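Local coordinates for protein 3-ketosteroid-delta4-5alpha-dehydrogenase (Rhodococcus jostii, PDB 4AT2) that uses bound FAD to desaturate the A ring of 3-ketosteroids, introducing the delta-4 double bond during steroid catabolism, at residues L449-V460 with L471-C482; I51-A60 with G495-I504. One frame throughout, in Å; residues are numbered along the deposited sequence.

Interaction 1. Residues L449-V460 with L471-C482; sequences LGGLRTTVNSEV and LFAAGRCTSGVC. With FAD (flavin-adenine dinucleotide), chain D.
V460 and A473 meet through CG2 and CB, 3.5 Å apart, where two short strands run antiparallel. Backbone bonds tie this end: A473 N donates to S458 O and V460 N to L471 O, the latter almost straight (175°). S458 closes a type I turn from T455. At the other end L452 bridges T478, its N bonded to C477 O and its O taking S479 N at 2.8 Å.

V460 holds CG1 anti to the backbone N (chi1 173°), which turns CG2 onto A473; beta-branched valine and small alanine suit so close a fit. E459 CG lies alongside F472 CE1 at 3.7 Å, both side chains pointing the same way. T454 and T478 touch by their CG2 methyls, crossing at about a right angle.

Waters bridge backbone and hydroxyl oxygens: one joins T454 OG1, A473 O and S458 OG, which also bonds to Y498 O; another G450 O and R476 O.

R476 N donates to FAD O1P at 2.8 Å, while its guanidinium pairs with D494. The G475-T478 turn offering this amide, where a CB on G475 would clash with O1P, is thus fixed by L452, consistent with a rigid seat for the pyrophosphate.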
loop_
_atom_site.group_PDB
_atom_site.type_symbol
_atom_site.label_atom_id
_atom_site.label_comp_id
_atom_site.label_asym_id
_atom_site.label_seq_id
_atom_site.Cartn_x
_atom_site.Cartn_y
_atom_site.Cartn_z
ATOM N N LEU A 449 -0.851 -2.471 -10.280
ATOM C CA LEU A 449 -2.158 -1.931 -10.709
ATOM C C LEU A 449 -2.231 -0.424 -10.522
ATOM O O LEU A 449 -3.170 0.220 -11.009
ATOM C CB LEU A 449 -3.311 -2.595 -9.936
ATOM C CG LEU A 449 -3.376 -4.134 -10.018
ATOM C CD1 LEU A 449 -4.423 -4.691 -9.054
ATOM C CD2 LEU A 449 -3.628 -4.615 -11.451
ATOM N N GLY A 450 -1.246 0.136 -9.834
ATOM C CA GLY A 450 -1.232 1.570 -9.547
ATOM C C GLY A 450 -0.611 2.368 -10.668
ATOM O O GLY A 450 0.146 1.836 -11.478
ATOM N N GLY A 451 -0.922 3.654 -10.727
ATOM C CA GLY A 451 -0.283 4.495 -11.743
ATOM C C GLY A 451 -0.854 5.888 -11.754
ATOM O O GLY A 451 -1.371 6.372 -10.747
ATOM N N LEU A 452 -0.751 6.530 -12.914
ATOM C CA LEU A 452 -1.242 7.888 -13.071
ATOM C C LEU A 452 -2.724 8.015 -12.750
ATOM O O LEU A 452 -3.523 7.128 -13.063
ATOM C CB LEU A 452 -0.985 8.363 -14.498
ATOM C CG LEU A 452 0.497 8.453 -14.895
ATOM C CD1 LEU A 452 0.602 8.600 -16.414
ATOM C CD2 LEU A 452 1.231 9.579 -14.162
ATOM N N ARG A 453 -3.082 9.142 -12.145
ATOM C CA ARG A 453 -4.464 9.468 -11.859
ATOM C C ARG A 453 -5.072 10.106 -13.117
ATOM O O ARG A 453 -4.519 11.078 -13.660
ATOM C CB ARG A 453 -4.519 10.447 -10.677
ATOM C CG ARG A 453 -5.923 10.886 -10.296
ATOM C CD ARG A 453 -6.638 9.846 -9.463
ATOM N NE ARG A 453 -7.912 10.358 -8.954
ATOM C CZ ARG A 453 -8.122 10.765 -7.699
ATOM N NH1 ARG A 453 -7.146 10.715 -6.785
ATOM N NH2 ARG A 453 -9.328 11.210 -7.351
ATOM N N THR A 454 -6.196 9.555 -13.571
ATOM C CA THR A 454 -6.862 10.058 -14.773
ATOM C C THR A 454 -8.354 10.268 -14.538
ATOM O O THR A 454 -8.964 9.624 -13.672
ATOM C CB THR A 454 -6.726 9.096 -15.977
ATOM O OG1 THR A 454 -7.304 7.828 -15.639
ATOM C CG2 THR A 454 -5.254 8.910 -16.426
ATOM N N THR A 455 -8.942 11.152 -15.341
ATOM C CA THR A 455 -10.382 11.384 -15.329
ATOM C C THR A 455 -11.098 10.269 -16.090
ATOM O O THR A 455 -10.457 9.429 -16.729
ATOM C CB THR A 455 -10.749 12.698 -16.025
ATOM O OG1 THR A 455 -10.444 12.583 -17.423
ATOM C CG2 THR A 455 -10.004 13.898 -15.417
ATOM N N VAL A 456 -12.434 10.271 -16.067
ATOM C CA VAL A 456 -13.192 9.295 -16.870
ATOM C C VAL A 456 -13.019 9.520 -18.374
ATOM O O VAL A 456 -13.344 8.654 -19.188
ATOM C CB VAL A 456 -14.688 9.256 -16.496
ATOM C CG1 VAL A 456 -14.840 8.769 -15.062
ATOM C CG2 VAL A 456 -15.333 10.630 -16.673
ATOM N N ASN A 457 -12.487 10.684 -18.730
ATOM C CA ASN A 457 -12.144 10.990 -20.119
ATOM C C ASN A 457 -10.660 10.756 -20.426
ATOM O O ASN A 457 -10.160 11.142 -21.495
ATOM C CB ASN A 457 -12.576 12.412 -20.477
ATOM C CG ASN A 457 -14.088 12.552 -20.558
ATOM O OD1 ASN A 457 -14.691 13.368 -19.848
ATOM N ND2 ASN A 457 -14.709 11.739 -21.392
ATOM N N SER A 458 -9.988 10.097 -19.481
ATOM C CA SER A 458 -8.592 9.665 -19.607
ATOM C C SER A 458 -7.602 10.810 -19.751
ATOM O O SER A 458 -6.523 10.654 -20.352
ATOM C CB SER A 458 -8.433 8.621 -20.725
ATOM O OG SER A 458 -9.155 7.437 -20.406
ATOM N N GLU A 459 -7.969 11.956 -19.181
ATOM C CA GLU A 459 -7.052 13.094 -19.059
ATOM C C GLU A 459 -6.150 12.834 -17.863
ATOM O O GLU A 459 -6.635 12.427 -16.808
ATOM C CB GLU A 459 -7.845 14.373 -18.809
ATOM C CG GLU A 459 -8.790 14.711 -19.944
ATOM C CD GLU A 459 -10.013 15.459 -19.470
ATOM O OE1 GLU A 459 -10.701 15.003 -18.525
ATOM O OE2 GLU A 459 -10.306 16.512 -20.076
ATOM N N VAL A 460 -4.846 13.046 -18.023
ATOM C CA VAL A 460 -3.922 12.866 -16.902
ATOM C C VAL A 460 -4.065 14.055 -15.961
ATOM O O VAL A 460 -3.972 15.213 -16.387
ATOM C CB VAL A 460 -2.460 12.729 -17.392
ATOM C CG1 VAL A 460 -1.493 12.715 -16.217
ATOM C CG2 VAL A 460 -2.311 11.449 -18.216
ATOM N N LEU A 471 -2.287 15.924 -22.591
ATOM C CA LEU A 471 -1.814 14.646 -22.039
ATOM C C LEU A 471 -2.933 13.724 -21.580
ATOM O O LEU A 471 -3.756 14.086 -20.736
ATOM C CB LEU A 471 -0.827 14.876 -20.889
ATOM C CG LEU A 471 -0.020 13.635 -20.471
ATOM C CD1 LEU A 471 0.838 13.108 -21.617
ATOM C CD2 LEU A 471 0.821 13.973 -19.244
ATOM N N PHE A 472 -2.923 12.519 -22.138
ATOM C CA PHE A 472 -3.954 11.523 -21.880
ATOM C C PHE A 472 -3.276 10.202 -21.596
ATOM O O PHE A 472 -2.095 10.020 -21.926
ATOM C CB PHE A 472 -4.876 11.423 -23.098
ATOM C CG PHE A 472 -5.422 12.757 -23.517
ATOM C CD1 PHE A 472 -6.574 13.259 -22.918
ATOM C CD2 PHE A 472 -4.723 13.553 -24.430
ATOM C CE1 PHE A 472 -7.053 14.514 -23.261
ATOM C CE2 PHE A 472 -5.198 14.813 -24.776
ATOM C CZ PHE A 472 -6.367 15.287 -24.194
ATOM N N ALA A 473 -4.001 9.276 -20.976
ATOM C CA ALA A 473 -3.379 7.988 -20.626
ATOM C C ALA A 473 -4.412 6.922 -20.335
ATOM O O ALA A 473 -5.506 7.231 -19.863
ATOM C CB ALA A 473 -2.437 8.147 -19.436
ATOM N N ALA A 474 -4.051 5.668 -20.601
ATOM C CA ALA A 474 -4.928 4.540 -20.291
ATOM C C ALA A 474 -4.114 3.266 -20.182
ATOM O O ALA A 474 -2.955 3.215 -20.611
ATOM C CB ALA A 474 -6.016 4.394 -21.347
ATOM N N GLY A 475 -4.735 2.234 -19.624
ATOM C CA GLY A 475 -4.041 0.952 -19.434
ATOM C C GLY A 475 -3.217 0.980 -18.163
ATOM O O GLY A 475 -3.458 1.805 -17.269
ATOM N N ARG A 476 -2.235 0.088 -18.069
ATOM C CA ARG A 476 -1.560 -0.096 -16.779
ATOM C C ARG A 476 -0.504 0.957 -16.422
ATOM O O ARG A 476 0.140 0.852 -15.378
ATOM C CB ARG A 476 -1.056 -1.539 -16.583
ATOM C CG ARG A 476 -2.200 -2.562 -16.432
ATOM C CD ARG A 476 -2.887 -2.565 -15.051
ATOM N NE ARG A 476 -3.621 -1.319 -14.753
ATOM C CZ ARG A 476 -4.774 -0.964 -15.327
ATOM N NH1 ARG A 476 -5.346 -1.755 -16.236
ATOM N NH2 ARG A 476 -5.356 0.199 -15.010
ATOM N N CYS A 477 -0.367 2.004 -17.238
ATOM C CA CYS A 477 0.350 3.180 -16.744
ATOM C C CYS A 477 -0.559 4.063 -15.889
ATOM O O CYS A 477 -0.102 5.054 -15.321
ATOM C CB CYS A 477 1.012 3.976 -17.874
ATOM S SG CYS A 477 -0.090 4.853 -19.011
ATOM N N THR A 478 -1.834 3.683 -15.776
ATOM C CA THR A 478 -2.803 4.451 -14.983
ATOM C C THR A 478 -3.378 3.620 -13.848
ATOM O O THR A 478 -3.392 2.383 -13.911
ATOM C CB THR A 478 -3.992 4.961 -15.830
ATOM O OG1 THR A 478 -4.883 3.878 -16.137
ATOM C CG2 THR A 478 -3.498 5.610 -17.114
ATOM N N SER A 479 -3.869 4.311 -12.818
ATOM C CA SER A 479 -4.737 3.674 -11.830
ATOM C C SER A 479 -6.122 3.559 -12.467
ATOM O O SER A 479 -6.742 4.569 -12.799
ATOM C CB SER A 479 -4.784 4.529 -10.559
ATOM O OG SER A 479 -5.519 3.901 -9.524
ATOM N N GLY A 480 -6.586 2.325 -12.670
ATOM C CA GLY A 480 -7.856 2.073 -13.379
ATOM C C GLY A 480 -8.981 1.719 -12.426
ATOM O O GLY A 480 -9.148 2.354 -11.376
ATOM N N VAL A 481 -9.758 0.698 -12.770
ATOM C CA VAL A 481 -10.850 0.321 -11.874
ATOM C C VAL A 481 -10.347 -0.297 -10.565
ATOM O O VAL A 481 -10.939 -0.055 -9.520
ATOM C CB VAL A 481 -11.929 -0.545 -12.565
ATOM C CG1 VAL A 481 -12.570 0.245 -13.709
ATOM C CG2 VAL A 481 -11.350 -1.864 -13.073
ATOM N N CYS A 482 -9.258 -1.064 -10.610
ATOM C CA CYS A 482 -8.751 -1.712 -9.388
ATOM C C CYS A 482 -7.920 -0.784 -8.521
ATOM O O CYS A 482 -6.928 -0.217 -8.987
ATOM C CB CYS A 482 -7.909 -2.949 -9.721
ATOM S SG CYS A 482 -8.823 -4.251 -10.555
HETATM P PA FAD D . 0.532 -3.644 -23.008
HETATM O O1A FAD D . -0.545 -4.453 -23.618
HETATM O O2A FAD D . 1.714 -4.330 -22.464
HETATM O O5B FAD D . 1.015 -2.570 -24.093
HETATM C C5B FAD D . 2.017 -1.601 -23.774
HETATM C C4B FAD D . 2.915 -1.401 -25.008
HETATM O O4B FAD D . 3.785 -0.301 -24.668
HETATM C C3B FAD D . 3.809 -2.631 -25.214
HETATM O O3B FAD D . 3.692 -3.078 -26.588
HETATM C C2B FAD D . 5.216 -2.122 -24.884
HETATM O O2B FAD D . 6.208 -2.780 -25.716
HETATM C C1B FAD D . 5.100 -0.635 -25.214
HETATM N N9A FAD D . 6.086 0.217 -24.514
HETATM C C8A FAD D . 6.613 0.065 -23.292
HETATM N N7A FAD D . 7.448 1.078 -23.071
HETATM C C5A FAD D . 7.436 1.880 -24.153
HETATM C C6A FAD D . 8.076 3.029 -24.483
HETATM N N6A FAD D . 8.918 3.576 -23.606
HETATM N N1A FAD D . 7.882 3.634 -25.667
HETATM C C2A FAD D . 6.999 3.091 -26.590
HETATM N N3A FAD D . 6.349 1.909 -26.245
HETATM C C4A FAD D . 6.589 1.336 -25.036
HETATM N N1 FAD D . -5.455 -8.948 -17.690
HETATM C C2 FAD D . -6.797 -9.082 -17.997
HETATM O O2 FAD D . -7.549 -8.135 -17.810
HETATM N N3 FAD D . -7.286 -10.288 -18.519
HETATM C C4 FAD D . -6.429 -11.376 -18.697
HETATM O O4 FAD D . -6.898 -12.427 -19.145
HETATM C C4X FAD D . -5.073 -11.242 -18.379
HETATM N N5 FAD D . -4.217 -12.284 -18.517
HETATM C C5X FAD D . -2.980 -12.201 -17.990
HETATM C C6 FAD D . -2.177 -13.342 -17.894
HETATM C C7 FAD D . -0.886 -13.265 -17.365
HETATM C C7M FAD D . -0.122 -14.447 -17.294
HETATM C C8 FAD D . -0.389 -12.026 -16.909
HETATM C C8M FAD D . 0.905 -11.874 -16.370
HETATM C C9 FAD D . -1.190 -10.886 -17.017
HETATM C C9A FAD D . -2.492 -10.972 -17.533
HETATM N N10 FAD D . -3.287 -9.877 -17.609
HETATM C C10 FAD D . -4.590 -10.031 -17.879
HETATM C "C1'" FAD D . -2.761 -8.493 -17.480
HETATM C "C2'" FAD D . -2.752 -7.811 -18.857
HETATM O "O2'" FAD D . -2.050 -8.691 -19.738
HETATM C "C3'" FAD D . -2.035 -6.453 -18.799
HETATM O "O3'" FAD D . -2.259 -5.778 -17.548
HETATM C "C4'" FAD D . -2.513 -5.567 -19.960
HETATM O "O4'" FAD D . -2.276 -6.271 -21.188
HETATM C "C5'" FAD D . -1.749 -4.240 -19.979
HETATM O "O5'" FAD D . -2.292 -3.418 -21.030
HETATM P P FAD D . -1.496 -2.104 -21.518
HETATM O O1P FAD D . -1.302 -1.178 -20.398
HETATM O O2P FAD D . -2.152 -1.631 -22.782
HETATM O O3P FAD D . -0.002 -2.702 -21.781
HETATM O O HOH W 1 -5.736 -0.123 -11.469
HETATM O O HOH W 2 -4.795 1.466 -8.986
HETATM O O HOH W 3 1.051 -0.344 -12.660
HETATM O O HOH W 4 -7.543 6.485 -18.138
HETATM O O HOH W 5 -7.048 7.271 -12.043
#

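Interaction 2. Residues I51-A60 with G495-I504. With FAD (flavin-adenine dinucleotide), chain D.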
loop_
_atom_site.group_PDB
_atom_site.type_symbol
_atom_site.label_atom_id
_atom_site.label_comp_id
_atom_site.label_asym_id
_atom_site.label_seq_id
_atom_site.Cartn_x
_atom_site.Cartn_y
_atom_site.Cartn_z
ATOM N N ILE A 51 -3.335 -2.959 -25.611
ATOM C CA ILE A 51 -4.795 -2.806 -25.642
ATOM C C ILE A 51 -5.254 -1.353 -25.540
ATOM O O ILE A 51 -6.129 -0.921 -26.297
ATOM C CB ILE A 51 -5.527 -3.693 -24.590
ATOM C CG1 ILE A 51 -7.045 -3.583 -24.760
ATOM C CG2 ILE A 51 -5.144 -3.324 -23.164
ATOM C CD1 ILE A 51 -7.507 -3.997 -26.150
ATOM N N ALA A 52 -4.659 -0.601 -24.613
ATOM C CA ALA A 52 -5.054 0.784 -24.402
ATOM C C ALA A 52 -4.724 1.596 -25.644
ATOM O O ALA A 52 -5.530 2.405 -26.099
ATOM C CB ALA A 52 -4.341 1.363 -23.198
ATOM N N GLY A 53 -3.536 1.355 -26.191
ATOM C CA GLY A 53 -3.079 2.094 -27.363
ATOM C C GLY A 53 -3.928 1.858 -28.592
ATOM O O GLY A 53 -4.308 2.815 -29.279
ATOM N N VAL A 54 -4.249 0.592 -28.873
ATOM C CA VAL A 54 -5.024 0.297 -30.089
ATOM C C VAL A 54 -6.447 0.857 -29.980
ATOM O O VAL A 54 -6.963 1.425 -30.950
ATOM C CB VAL A 54 -4.978 -1.194 -30.496
ATOM C CG1 VAL A 54 -5.768 -2.069 -29.529
ATOM C CG2 VAL A 54 -5.456 -1.366 -31.941
ATOM N N ALA A 55 -7.049 0.761 -28.791
ATOM C CA ALA A 55 -8.389 1.304 -28.566
ATOM C C ALA A 55 -8.410 2.818 -28.749
ATOM O O ALA A 55 -9.341 3.361 -29.372
ATOM C CB ALA A 55 -8.915 0.918 -27.182
ATOM N N ALA A 56 -7.384 3.493 -28.224
ATOM C CA ALA A 56 -7.242 4.942 -28.386
ATOM C C ALA A 56 -7.106 5.290 -29.860
ATOM O O ALA A 56 -7.732 6.238 -30.338
ATOM C CB ALA A 56 -6.044 5.467 -27.610
ATOM N N SER A 57 -6.298 4.512 -30.575
ATOM C CA SER A 57 -6.039 4.792 -31.992
ATOM C C SER A 57 -7.308 4.670 -32.831
ATOM O O SER A 57 -7.537 5.486 -33.725
ATOM C CB SER A 57 -4.911 3.914 -32.553
ATOM O OG SER A 57 -5.368 2.618 -32.893
ATOM N N ILE A 58 -8.141 3.670 -32.515
ATOM C CA ILE A 58 -9.390 3.466 -33.255
ATOM C C ILE A 58 -10.311 4.664 -33.091
ATOM O O ILE A 58 -10.820 5.201 -34.083
ATOM C CB ILE A 58 -10.099 2.157 -32.838
ATOM C CG1 ILE A 58 -9.286 0.962 -33.336
ATOM C CG2 ILE A 58 -11.529 2.099 -33.374
ATOM C CD1 ILE A 58 -9.664 -0.351 -32.667
ATOM N N GLU A 59 -10.509 5.098 -31.847
ATOM C CA GLU A 59 -11.406 6.220 -31.601
ATOM C C GLU A 59 -10.855 7.505 -32.207
ATOM O O GLU A 59 -11.607 8.270 -32.807
ATOM C CB GLU A 59 -11.701 6.403 -30.108
ATOM C CG GLU A 59 -12.565 5.295 -29.510
ATOM C CD GLU A 59 -14.042 5.378 -29.884
ATOM O OE1 GLU A 59 -14.408 6.109 -30.828
ATOM O OE2 GLU A 59 -14.864 4.698 -29.239
ATOM N N ALA A 60 -9.549 7.729 -32.074
ATOM C CA ALA A 60 -8.967 8.968 -32.588
ATOM C C ALA A 60 -9.094 9.022 -34.118
ATOM O O ALA A 60 -9.420 10.072 -34.680
ATOM C CB ALA A 60 -7.514 9.111 -32.150
ATOM N N GLY A 495 -8.392 -1.057 -19.738
ATOM C CA GLY A 495 -7.435 -0.601 -20.752
ATOM C C GLY A 495 -8.139 -0.308 -22.067
ATOM O O GLY A 495 -7.916 0.732 -22.689
ATOM N N SER A 496 -9.018 -1.215 -22.495
ATOM C CA SER A 496 -9.765 -0.965 -23.742
ATOM C C SER A 496 -10.821 0.131 -23.564
ATOM O O SER A 496 -10.970 0.991 -24.434
ATOM C CB SER A 496 -10.395 -2.245 -24.290
ATOM O OG SER A 496 -11.274 -2.835 -23.339
ATOM N N PHE A 497 -11.528 0.116 -22.433
ATOM C CA PHE A 497 -12.599 1.092 -22.186
ATOM C C PHE A 497 -12.024 2.511 -22.104
ATOM O O PHE A 497 -12.516 3.443 -22.769
ATOM C CB PHE A 497 -13.326 0.728 -20.875
ATOM C CG PHE A 497 -14.564 1.543 -20.604
ATOM C CD1 PHE A 497 -14.478 2.835 -20.079
ATOM C CD2 PHE A 497 -15.826 0.992 -20.820
ATOM C CE1 PHE A 497 -15.628 3.579 -19.823
ATOM C CE2 PHE A 497 -16.979 1.724 -20.552
ATOM C CZ PHE A 497 -16.882 3.021 -20.060
ATOM N N TYR A 498 -10.994 2.680 -21.278
ATOM C CA TYR A 498 -10.383 4.015 -21.091
ATOM C C TYR A 498 -9.394 4.392 -22.193
ATOM O O TYR A 498 -9.136 5.577 -22.410
ATOM C CB TYR A 498 -9.857 4.225 -19.652
ATOM C CG TYR A 498 -11.052 4.314 -18.732
ATOM C CD1 TYR A 498 -11.933 5.384 -18.834
ATOM C CD2 TYR A 498 -11.358 3.281 -17.848
ATOM C CE1 TYR A 498 -13.074 5.460 -18.051
ATOM C CE2 TYR A 498 -12.496 3.336 -17.062
ATOM C CZ TYR A 498 -13.343 4.429 -17.164
ATOM O OH TYR A 498 -14.481 4.475 -16.396
ATOM N N GLY A 499 -8.897 3.388 -22.915
ATOM C CA GLY A 499 -8.168 3.624 -24.171
ATOM C C GLY A 499 -9.073 4.352 -25.156
ATOM O O GLY A 499 -8.694 5.385 -25.706
ATOM N N ARG A 500 -10.283 3.832 -25.357
ATOM C CA ARG A 500 -11.283 4.536 -26.178
ATOM C C ARG A 500 -11.449 5.997 -25.759
ATOM O O ARG A 500 -11.387 6.910 -26.595
ATOM C CB ARG A 500 -12.640 3.824 -26.114
ATOM C CG ARG A 500 -12.694 2.509 -26.883
ATOM C CD ARG A 500 -14.064 1.860 -26.709
ATOM N NE ARG A 500 -15.127 2.703 -27.263
ATOM C CZ ARG A 500 -16.421 2.564 -26.984
ATOM N NH1 ARG A 500 -16.839 1.607 -26.160
ATOM N NH2 ARG A 500 -17.302 3.385 -27.539
ATOM N N ARG A 501 -11.647 6.212 -24.462
ATOM C CA ARG A 501 -11.875 7.551 -23.925
ATOM C C ARG A 501 -10.661 8.453 -24.200
ATOM O O ARG A 501 -10.823 9.631 -24.526
ATOM C CB ARG A 501 -12.179 7.498 -22.424
ATOM C CG ARG A 501 -13.533 6.880 -22.087
ATOM C CD ARG A 501 -14.696 7.840 -22.366
ATOM N NE ARG A 501 -15.981 7.190 -22.086
ATOM C CZ ARG A 501 -16.522 7.066 -20.873
ATOM N NH1 ARG A 501 -15.919 7.576 -19.806
ATOM N NH2 ARG A 501 -17.686 6.440 -20.730
ATOM N N ALA A 502 -9.454 7.892 -24.088
ATOM C CA ALA A 502 -8.243 8.683 -24.330
ATOM C C ALA A 502 -8.183 9.111 -25.789
ATOM O O ALA A 502 -7.785 10.242 -26.087
ATOM C CB ALA A 502 -6.988 7.898 -23.968
ATOM N N GLY A 503 -8.550 8.209 -26.701
ATOM C CA GLY A 503 -8.517 8.538 -28.137
ATOM C C GLY A 503 -9.540 9.604 -28.495
ATOM O O GLY A 503 -9.263 10.514 -29.272
ATOM N N ILE A 504 -10.736 9.486 -27.929
ATOM C CA ILE A 504 -11.774 10.500 -28.126
ATOM C C ILE A 504 -11.302 11.887 -27.640
ATOM O O ILE A 504 -11.431 12.892 -28.363
ATOM C CB ILE A 504 -13.079 10.089 -27.403
ATOM C CG1 ILE A 504 -13.666 8.811 -28.023
ATOM C CG2 ILE A 504 -14.094 11.227 -27.396
ATOM C CD1 ILE A 504 -14.759 8.183 -27.172
HETATM P PA FAD D . 0.532 -3.644 -23.008
HETATM O O1A FAD D . -0.545 -4.453 -23.618
HETATM O O2A FAD D . 1.714 -4.330 -22.464
HETATM O O5B FAD D . 1.015 -2.570 -24.093
HETATM C C5B FAD D . 2.017 -1.601 -23.774
HETATM C C4B FAD D . 2.915 -1.401 -25.008
HETATM O O4B FAD D . 3.785 -0.301 -24.668
HETATM C C3B FAD D . 3.809 -2.631 -25.214
HETATM O O3B FAD D . 3.692 -3.078 -26.588
HETATM C C2B FAD D . 5.216 -2.122 -24.884
HETATM O O2B FAD D . 6.208 -2.780 -25.716
HETATM C C1B FAD D . 5.100 -0.635 -25.214
HETATM N N9A FAD D . 6.086 0.217 -24.514
HETATM C C8A FAD D . 6.613 0.065 -23.292
HETATM N N7A FAD D . 7.448 1.078 -23.071
HETATM C C5A FAD D . 7.436 1.880 -24.153
HETATM C C6A FAD D . 8.076 3.029 -24.483
HETATM N N6A FAD D . 8.918 3.576 -23.606
HETATM N N1A FAD D . 7.882 3.634 -25.667
HETATM C C2A FAD D . 6.999 3.091 -26.590
HETATM N N3A FAD D . 6.349 1.909 -26.245
HETATM C C4A FAD D . 6.589 1.336 -25.036
HETATM N N1 FAD D . -5.455 -8.948 -17.690
HETATM C C2 FAD D . -6.797 -9.082 -17.997
HETATM O O2 FAD D . -7.549 -8.135 -17.810
HETATM N N3 FAD D . -7.286 -10.288 -18.519
HETATM C C4 FAD D . -6.429 -11.376 -18.697
HETATM O O4 FAD D . -6.898 -12.427 -19.145
HETATM C C4X FAD D . -5.073 -11.242 -18.379
HETATM N N5 FAD D . -4.217 -12.284 -18.517
HETATM C C5X FAD D . -2.980 -12.201 -17.990
HETATM C C6 FAD D . -2.177 -13.342 -17.894
HETATM C C7 FAD D . -0.886 -13.265 -17.365
HETATM C C7M FAD D . -0.122 -14.447 -17.294
HETATM C C8 FAD D . -0.389 -12.026 -16.909
HETATM C C8M FAD D . 0.905 -11.874 -16.370
HETATM C C9 FAD D . -1.190 -10.886 -17.017
HETATM C C9A FAD D . -2.492 -10.972 -17.533
HETATM N N10 FAD D . -3.287 -9.877 -17.609
HETATM C C10 FAD D . -4.590 -10.031 -17.879
HETATM C "C1'" FAD D . -2.761 -8.493 -17.480
HETATM C "C2'" FAD D . -2.752 -7.811 -18.857
HETATM O "O2'" FAD D . -2.050 -8.691 -19.738
HETATM C "C3'" FAD D . -2.035 -6.453 -18.799
HETATM O "O3'" FAD D . -2.259 -5.778 -17.548
HETATM C "C4'" FAD D . -2.513 -5.567 -19.960
HETATM O "O4'" FAD D . -2.276 -6.271 -21.188
HETATM C "C5'" FAD D . -1.749 -4.240 -19.979
HETATM O "O5'" FAD D . -2.292 -3.418 -21.030
HETATM P P FAD D . -1.496 -2.104 -21.518
HETATM O O1P FAD D . -1.302 -1.178 -20.398
HETATM O O2P FAD D . -2.152 -1.631 -22.782
HETATM O O3P FAD D . -0.002 -2.702 -21.781
HETATM O O HOH W 6 -17.308 5.868 -29.354
#
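The dinucleotide-binding helix of the Rossmann-type FAD fold, 51-60, packs here against the C-terminal helix segment 495-504, I51 CG1 resting on S496 CB at 3.6 Å. G53 belongs to what appears to be the GxGxxG signature, and A52 N at the start of the helix donates to FAD O2P over a long 3.3 Å, a placement in which the helix N-terminus would favour the phosphate charge. The axes cross at -40° and come within 6.7 Å of each other, an approach that side chains of ordinary size would forbid.

Small residues make it possible. G499 and G503 press their backbones onto A52, A55 and A56, and any CB on G503 would collide with A56 O. CA-H...O contacts therefore run both ways between the helices: A56 CA reaches G499 O at 3.1 Å, and G503 CA lies 3.3 Å from A56 O. The A55 methyl settles over S496 O, and that of A60 lies against G503 O at 3.6 Å.

Farther along, E59 bends back at chi2 (-75°), bringing its carboxylate to R500 while its CB leans on I504 CG1. Carboxylate and guanidinium planes are only 17° apart. OE2 is met by R500 NE on its anti lone pair at 2.8 Å, the straighter bond, and by NH2 nearly along its C-O bond. R500 NH1 turns to E134, so the arginine serves two acids. With an alanine here in place of E59, R500 NE and NH2 lose OE2, and the guanidinium, left with E134 and H135, would probably be freer to turn while a gap opens beside I504. A water 2.7 Å from E59 OE2 also accepts from R500 NH2.

Overall arrangement
Both interactions meet at the FAD pyrophosphate, with their centres about 12 Å apart. One phosphate takes amides from both contacts: interaction 1 supplies a turn amide to O1P, interaction 2 a helix-start amide to O2P. The contacts also touch directly, S458 OG lying 2.7 Å from Y498 O and V456 O 2.9 Å from R501 NH1, both probable hydrogen bonds, while A474 CB packs on G499 N at 3.4 Å. Along the chain, interaction 1 is nested within the loop that interaction 2 closes. The bound 4-androstene-3,17-dione lies beyond, about 8 Å from the L449 side chain and about 11 Å from that of I51, so neither contact lines its pocket.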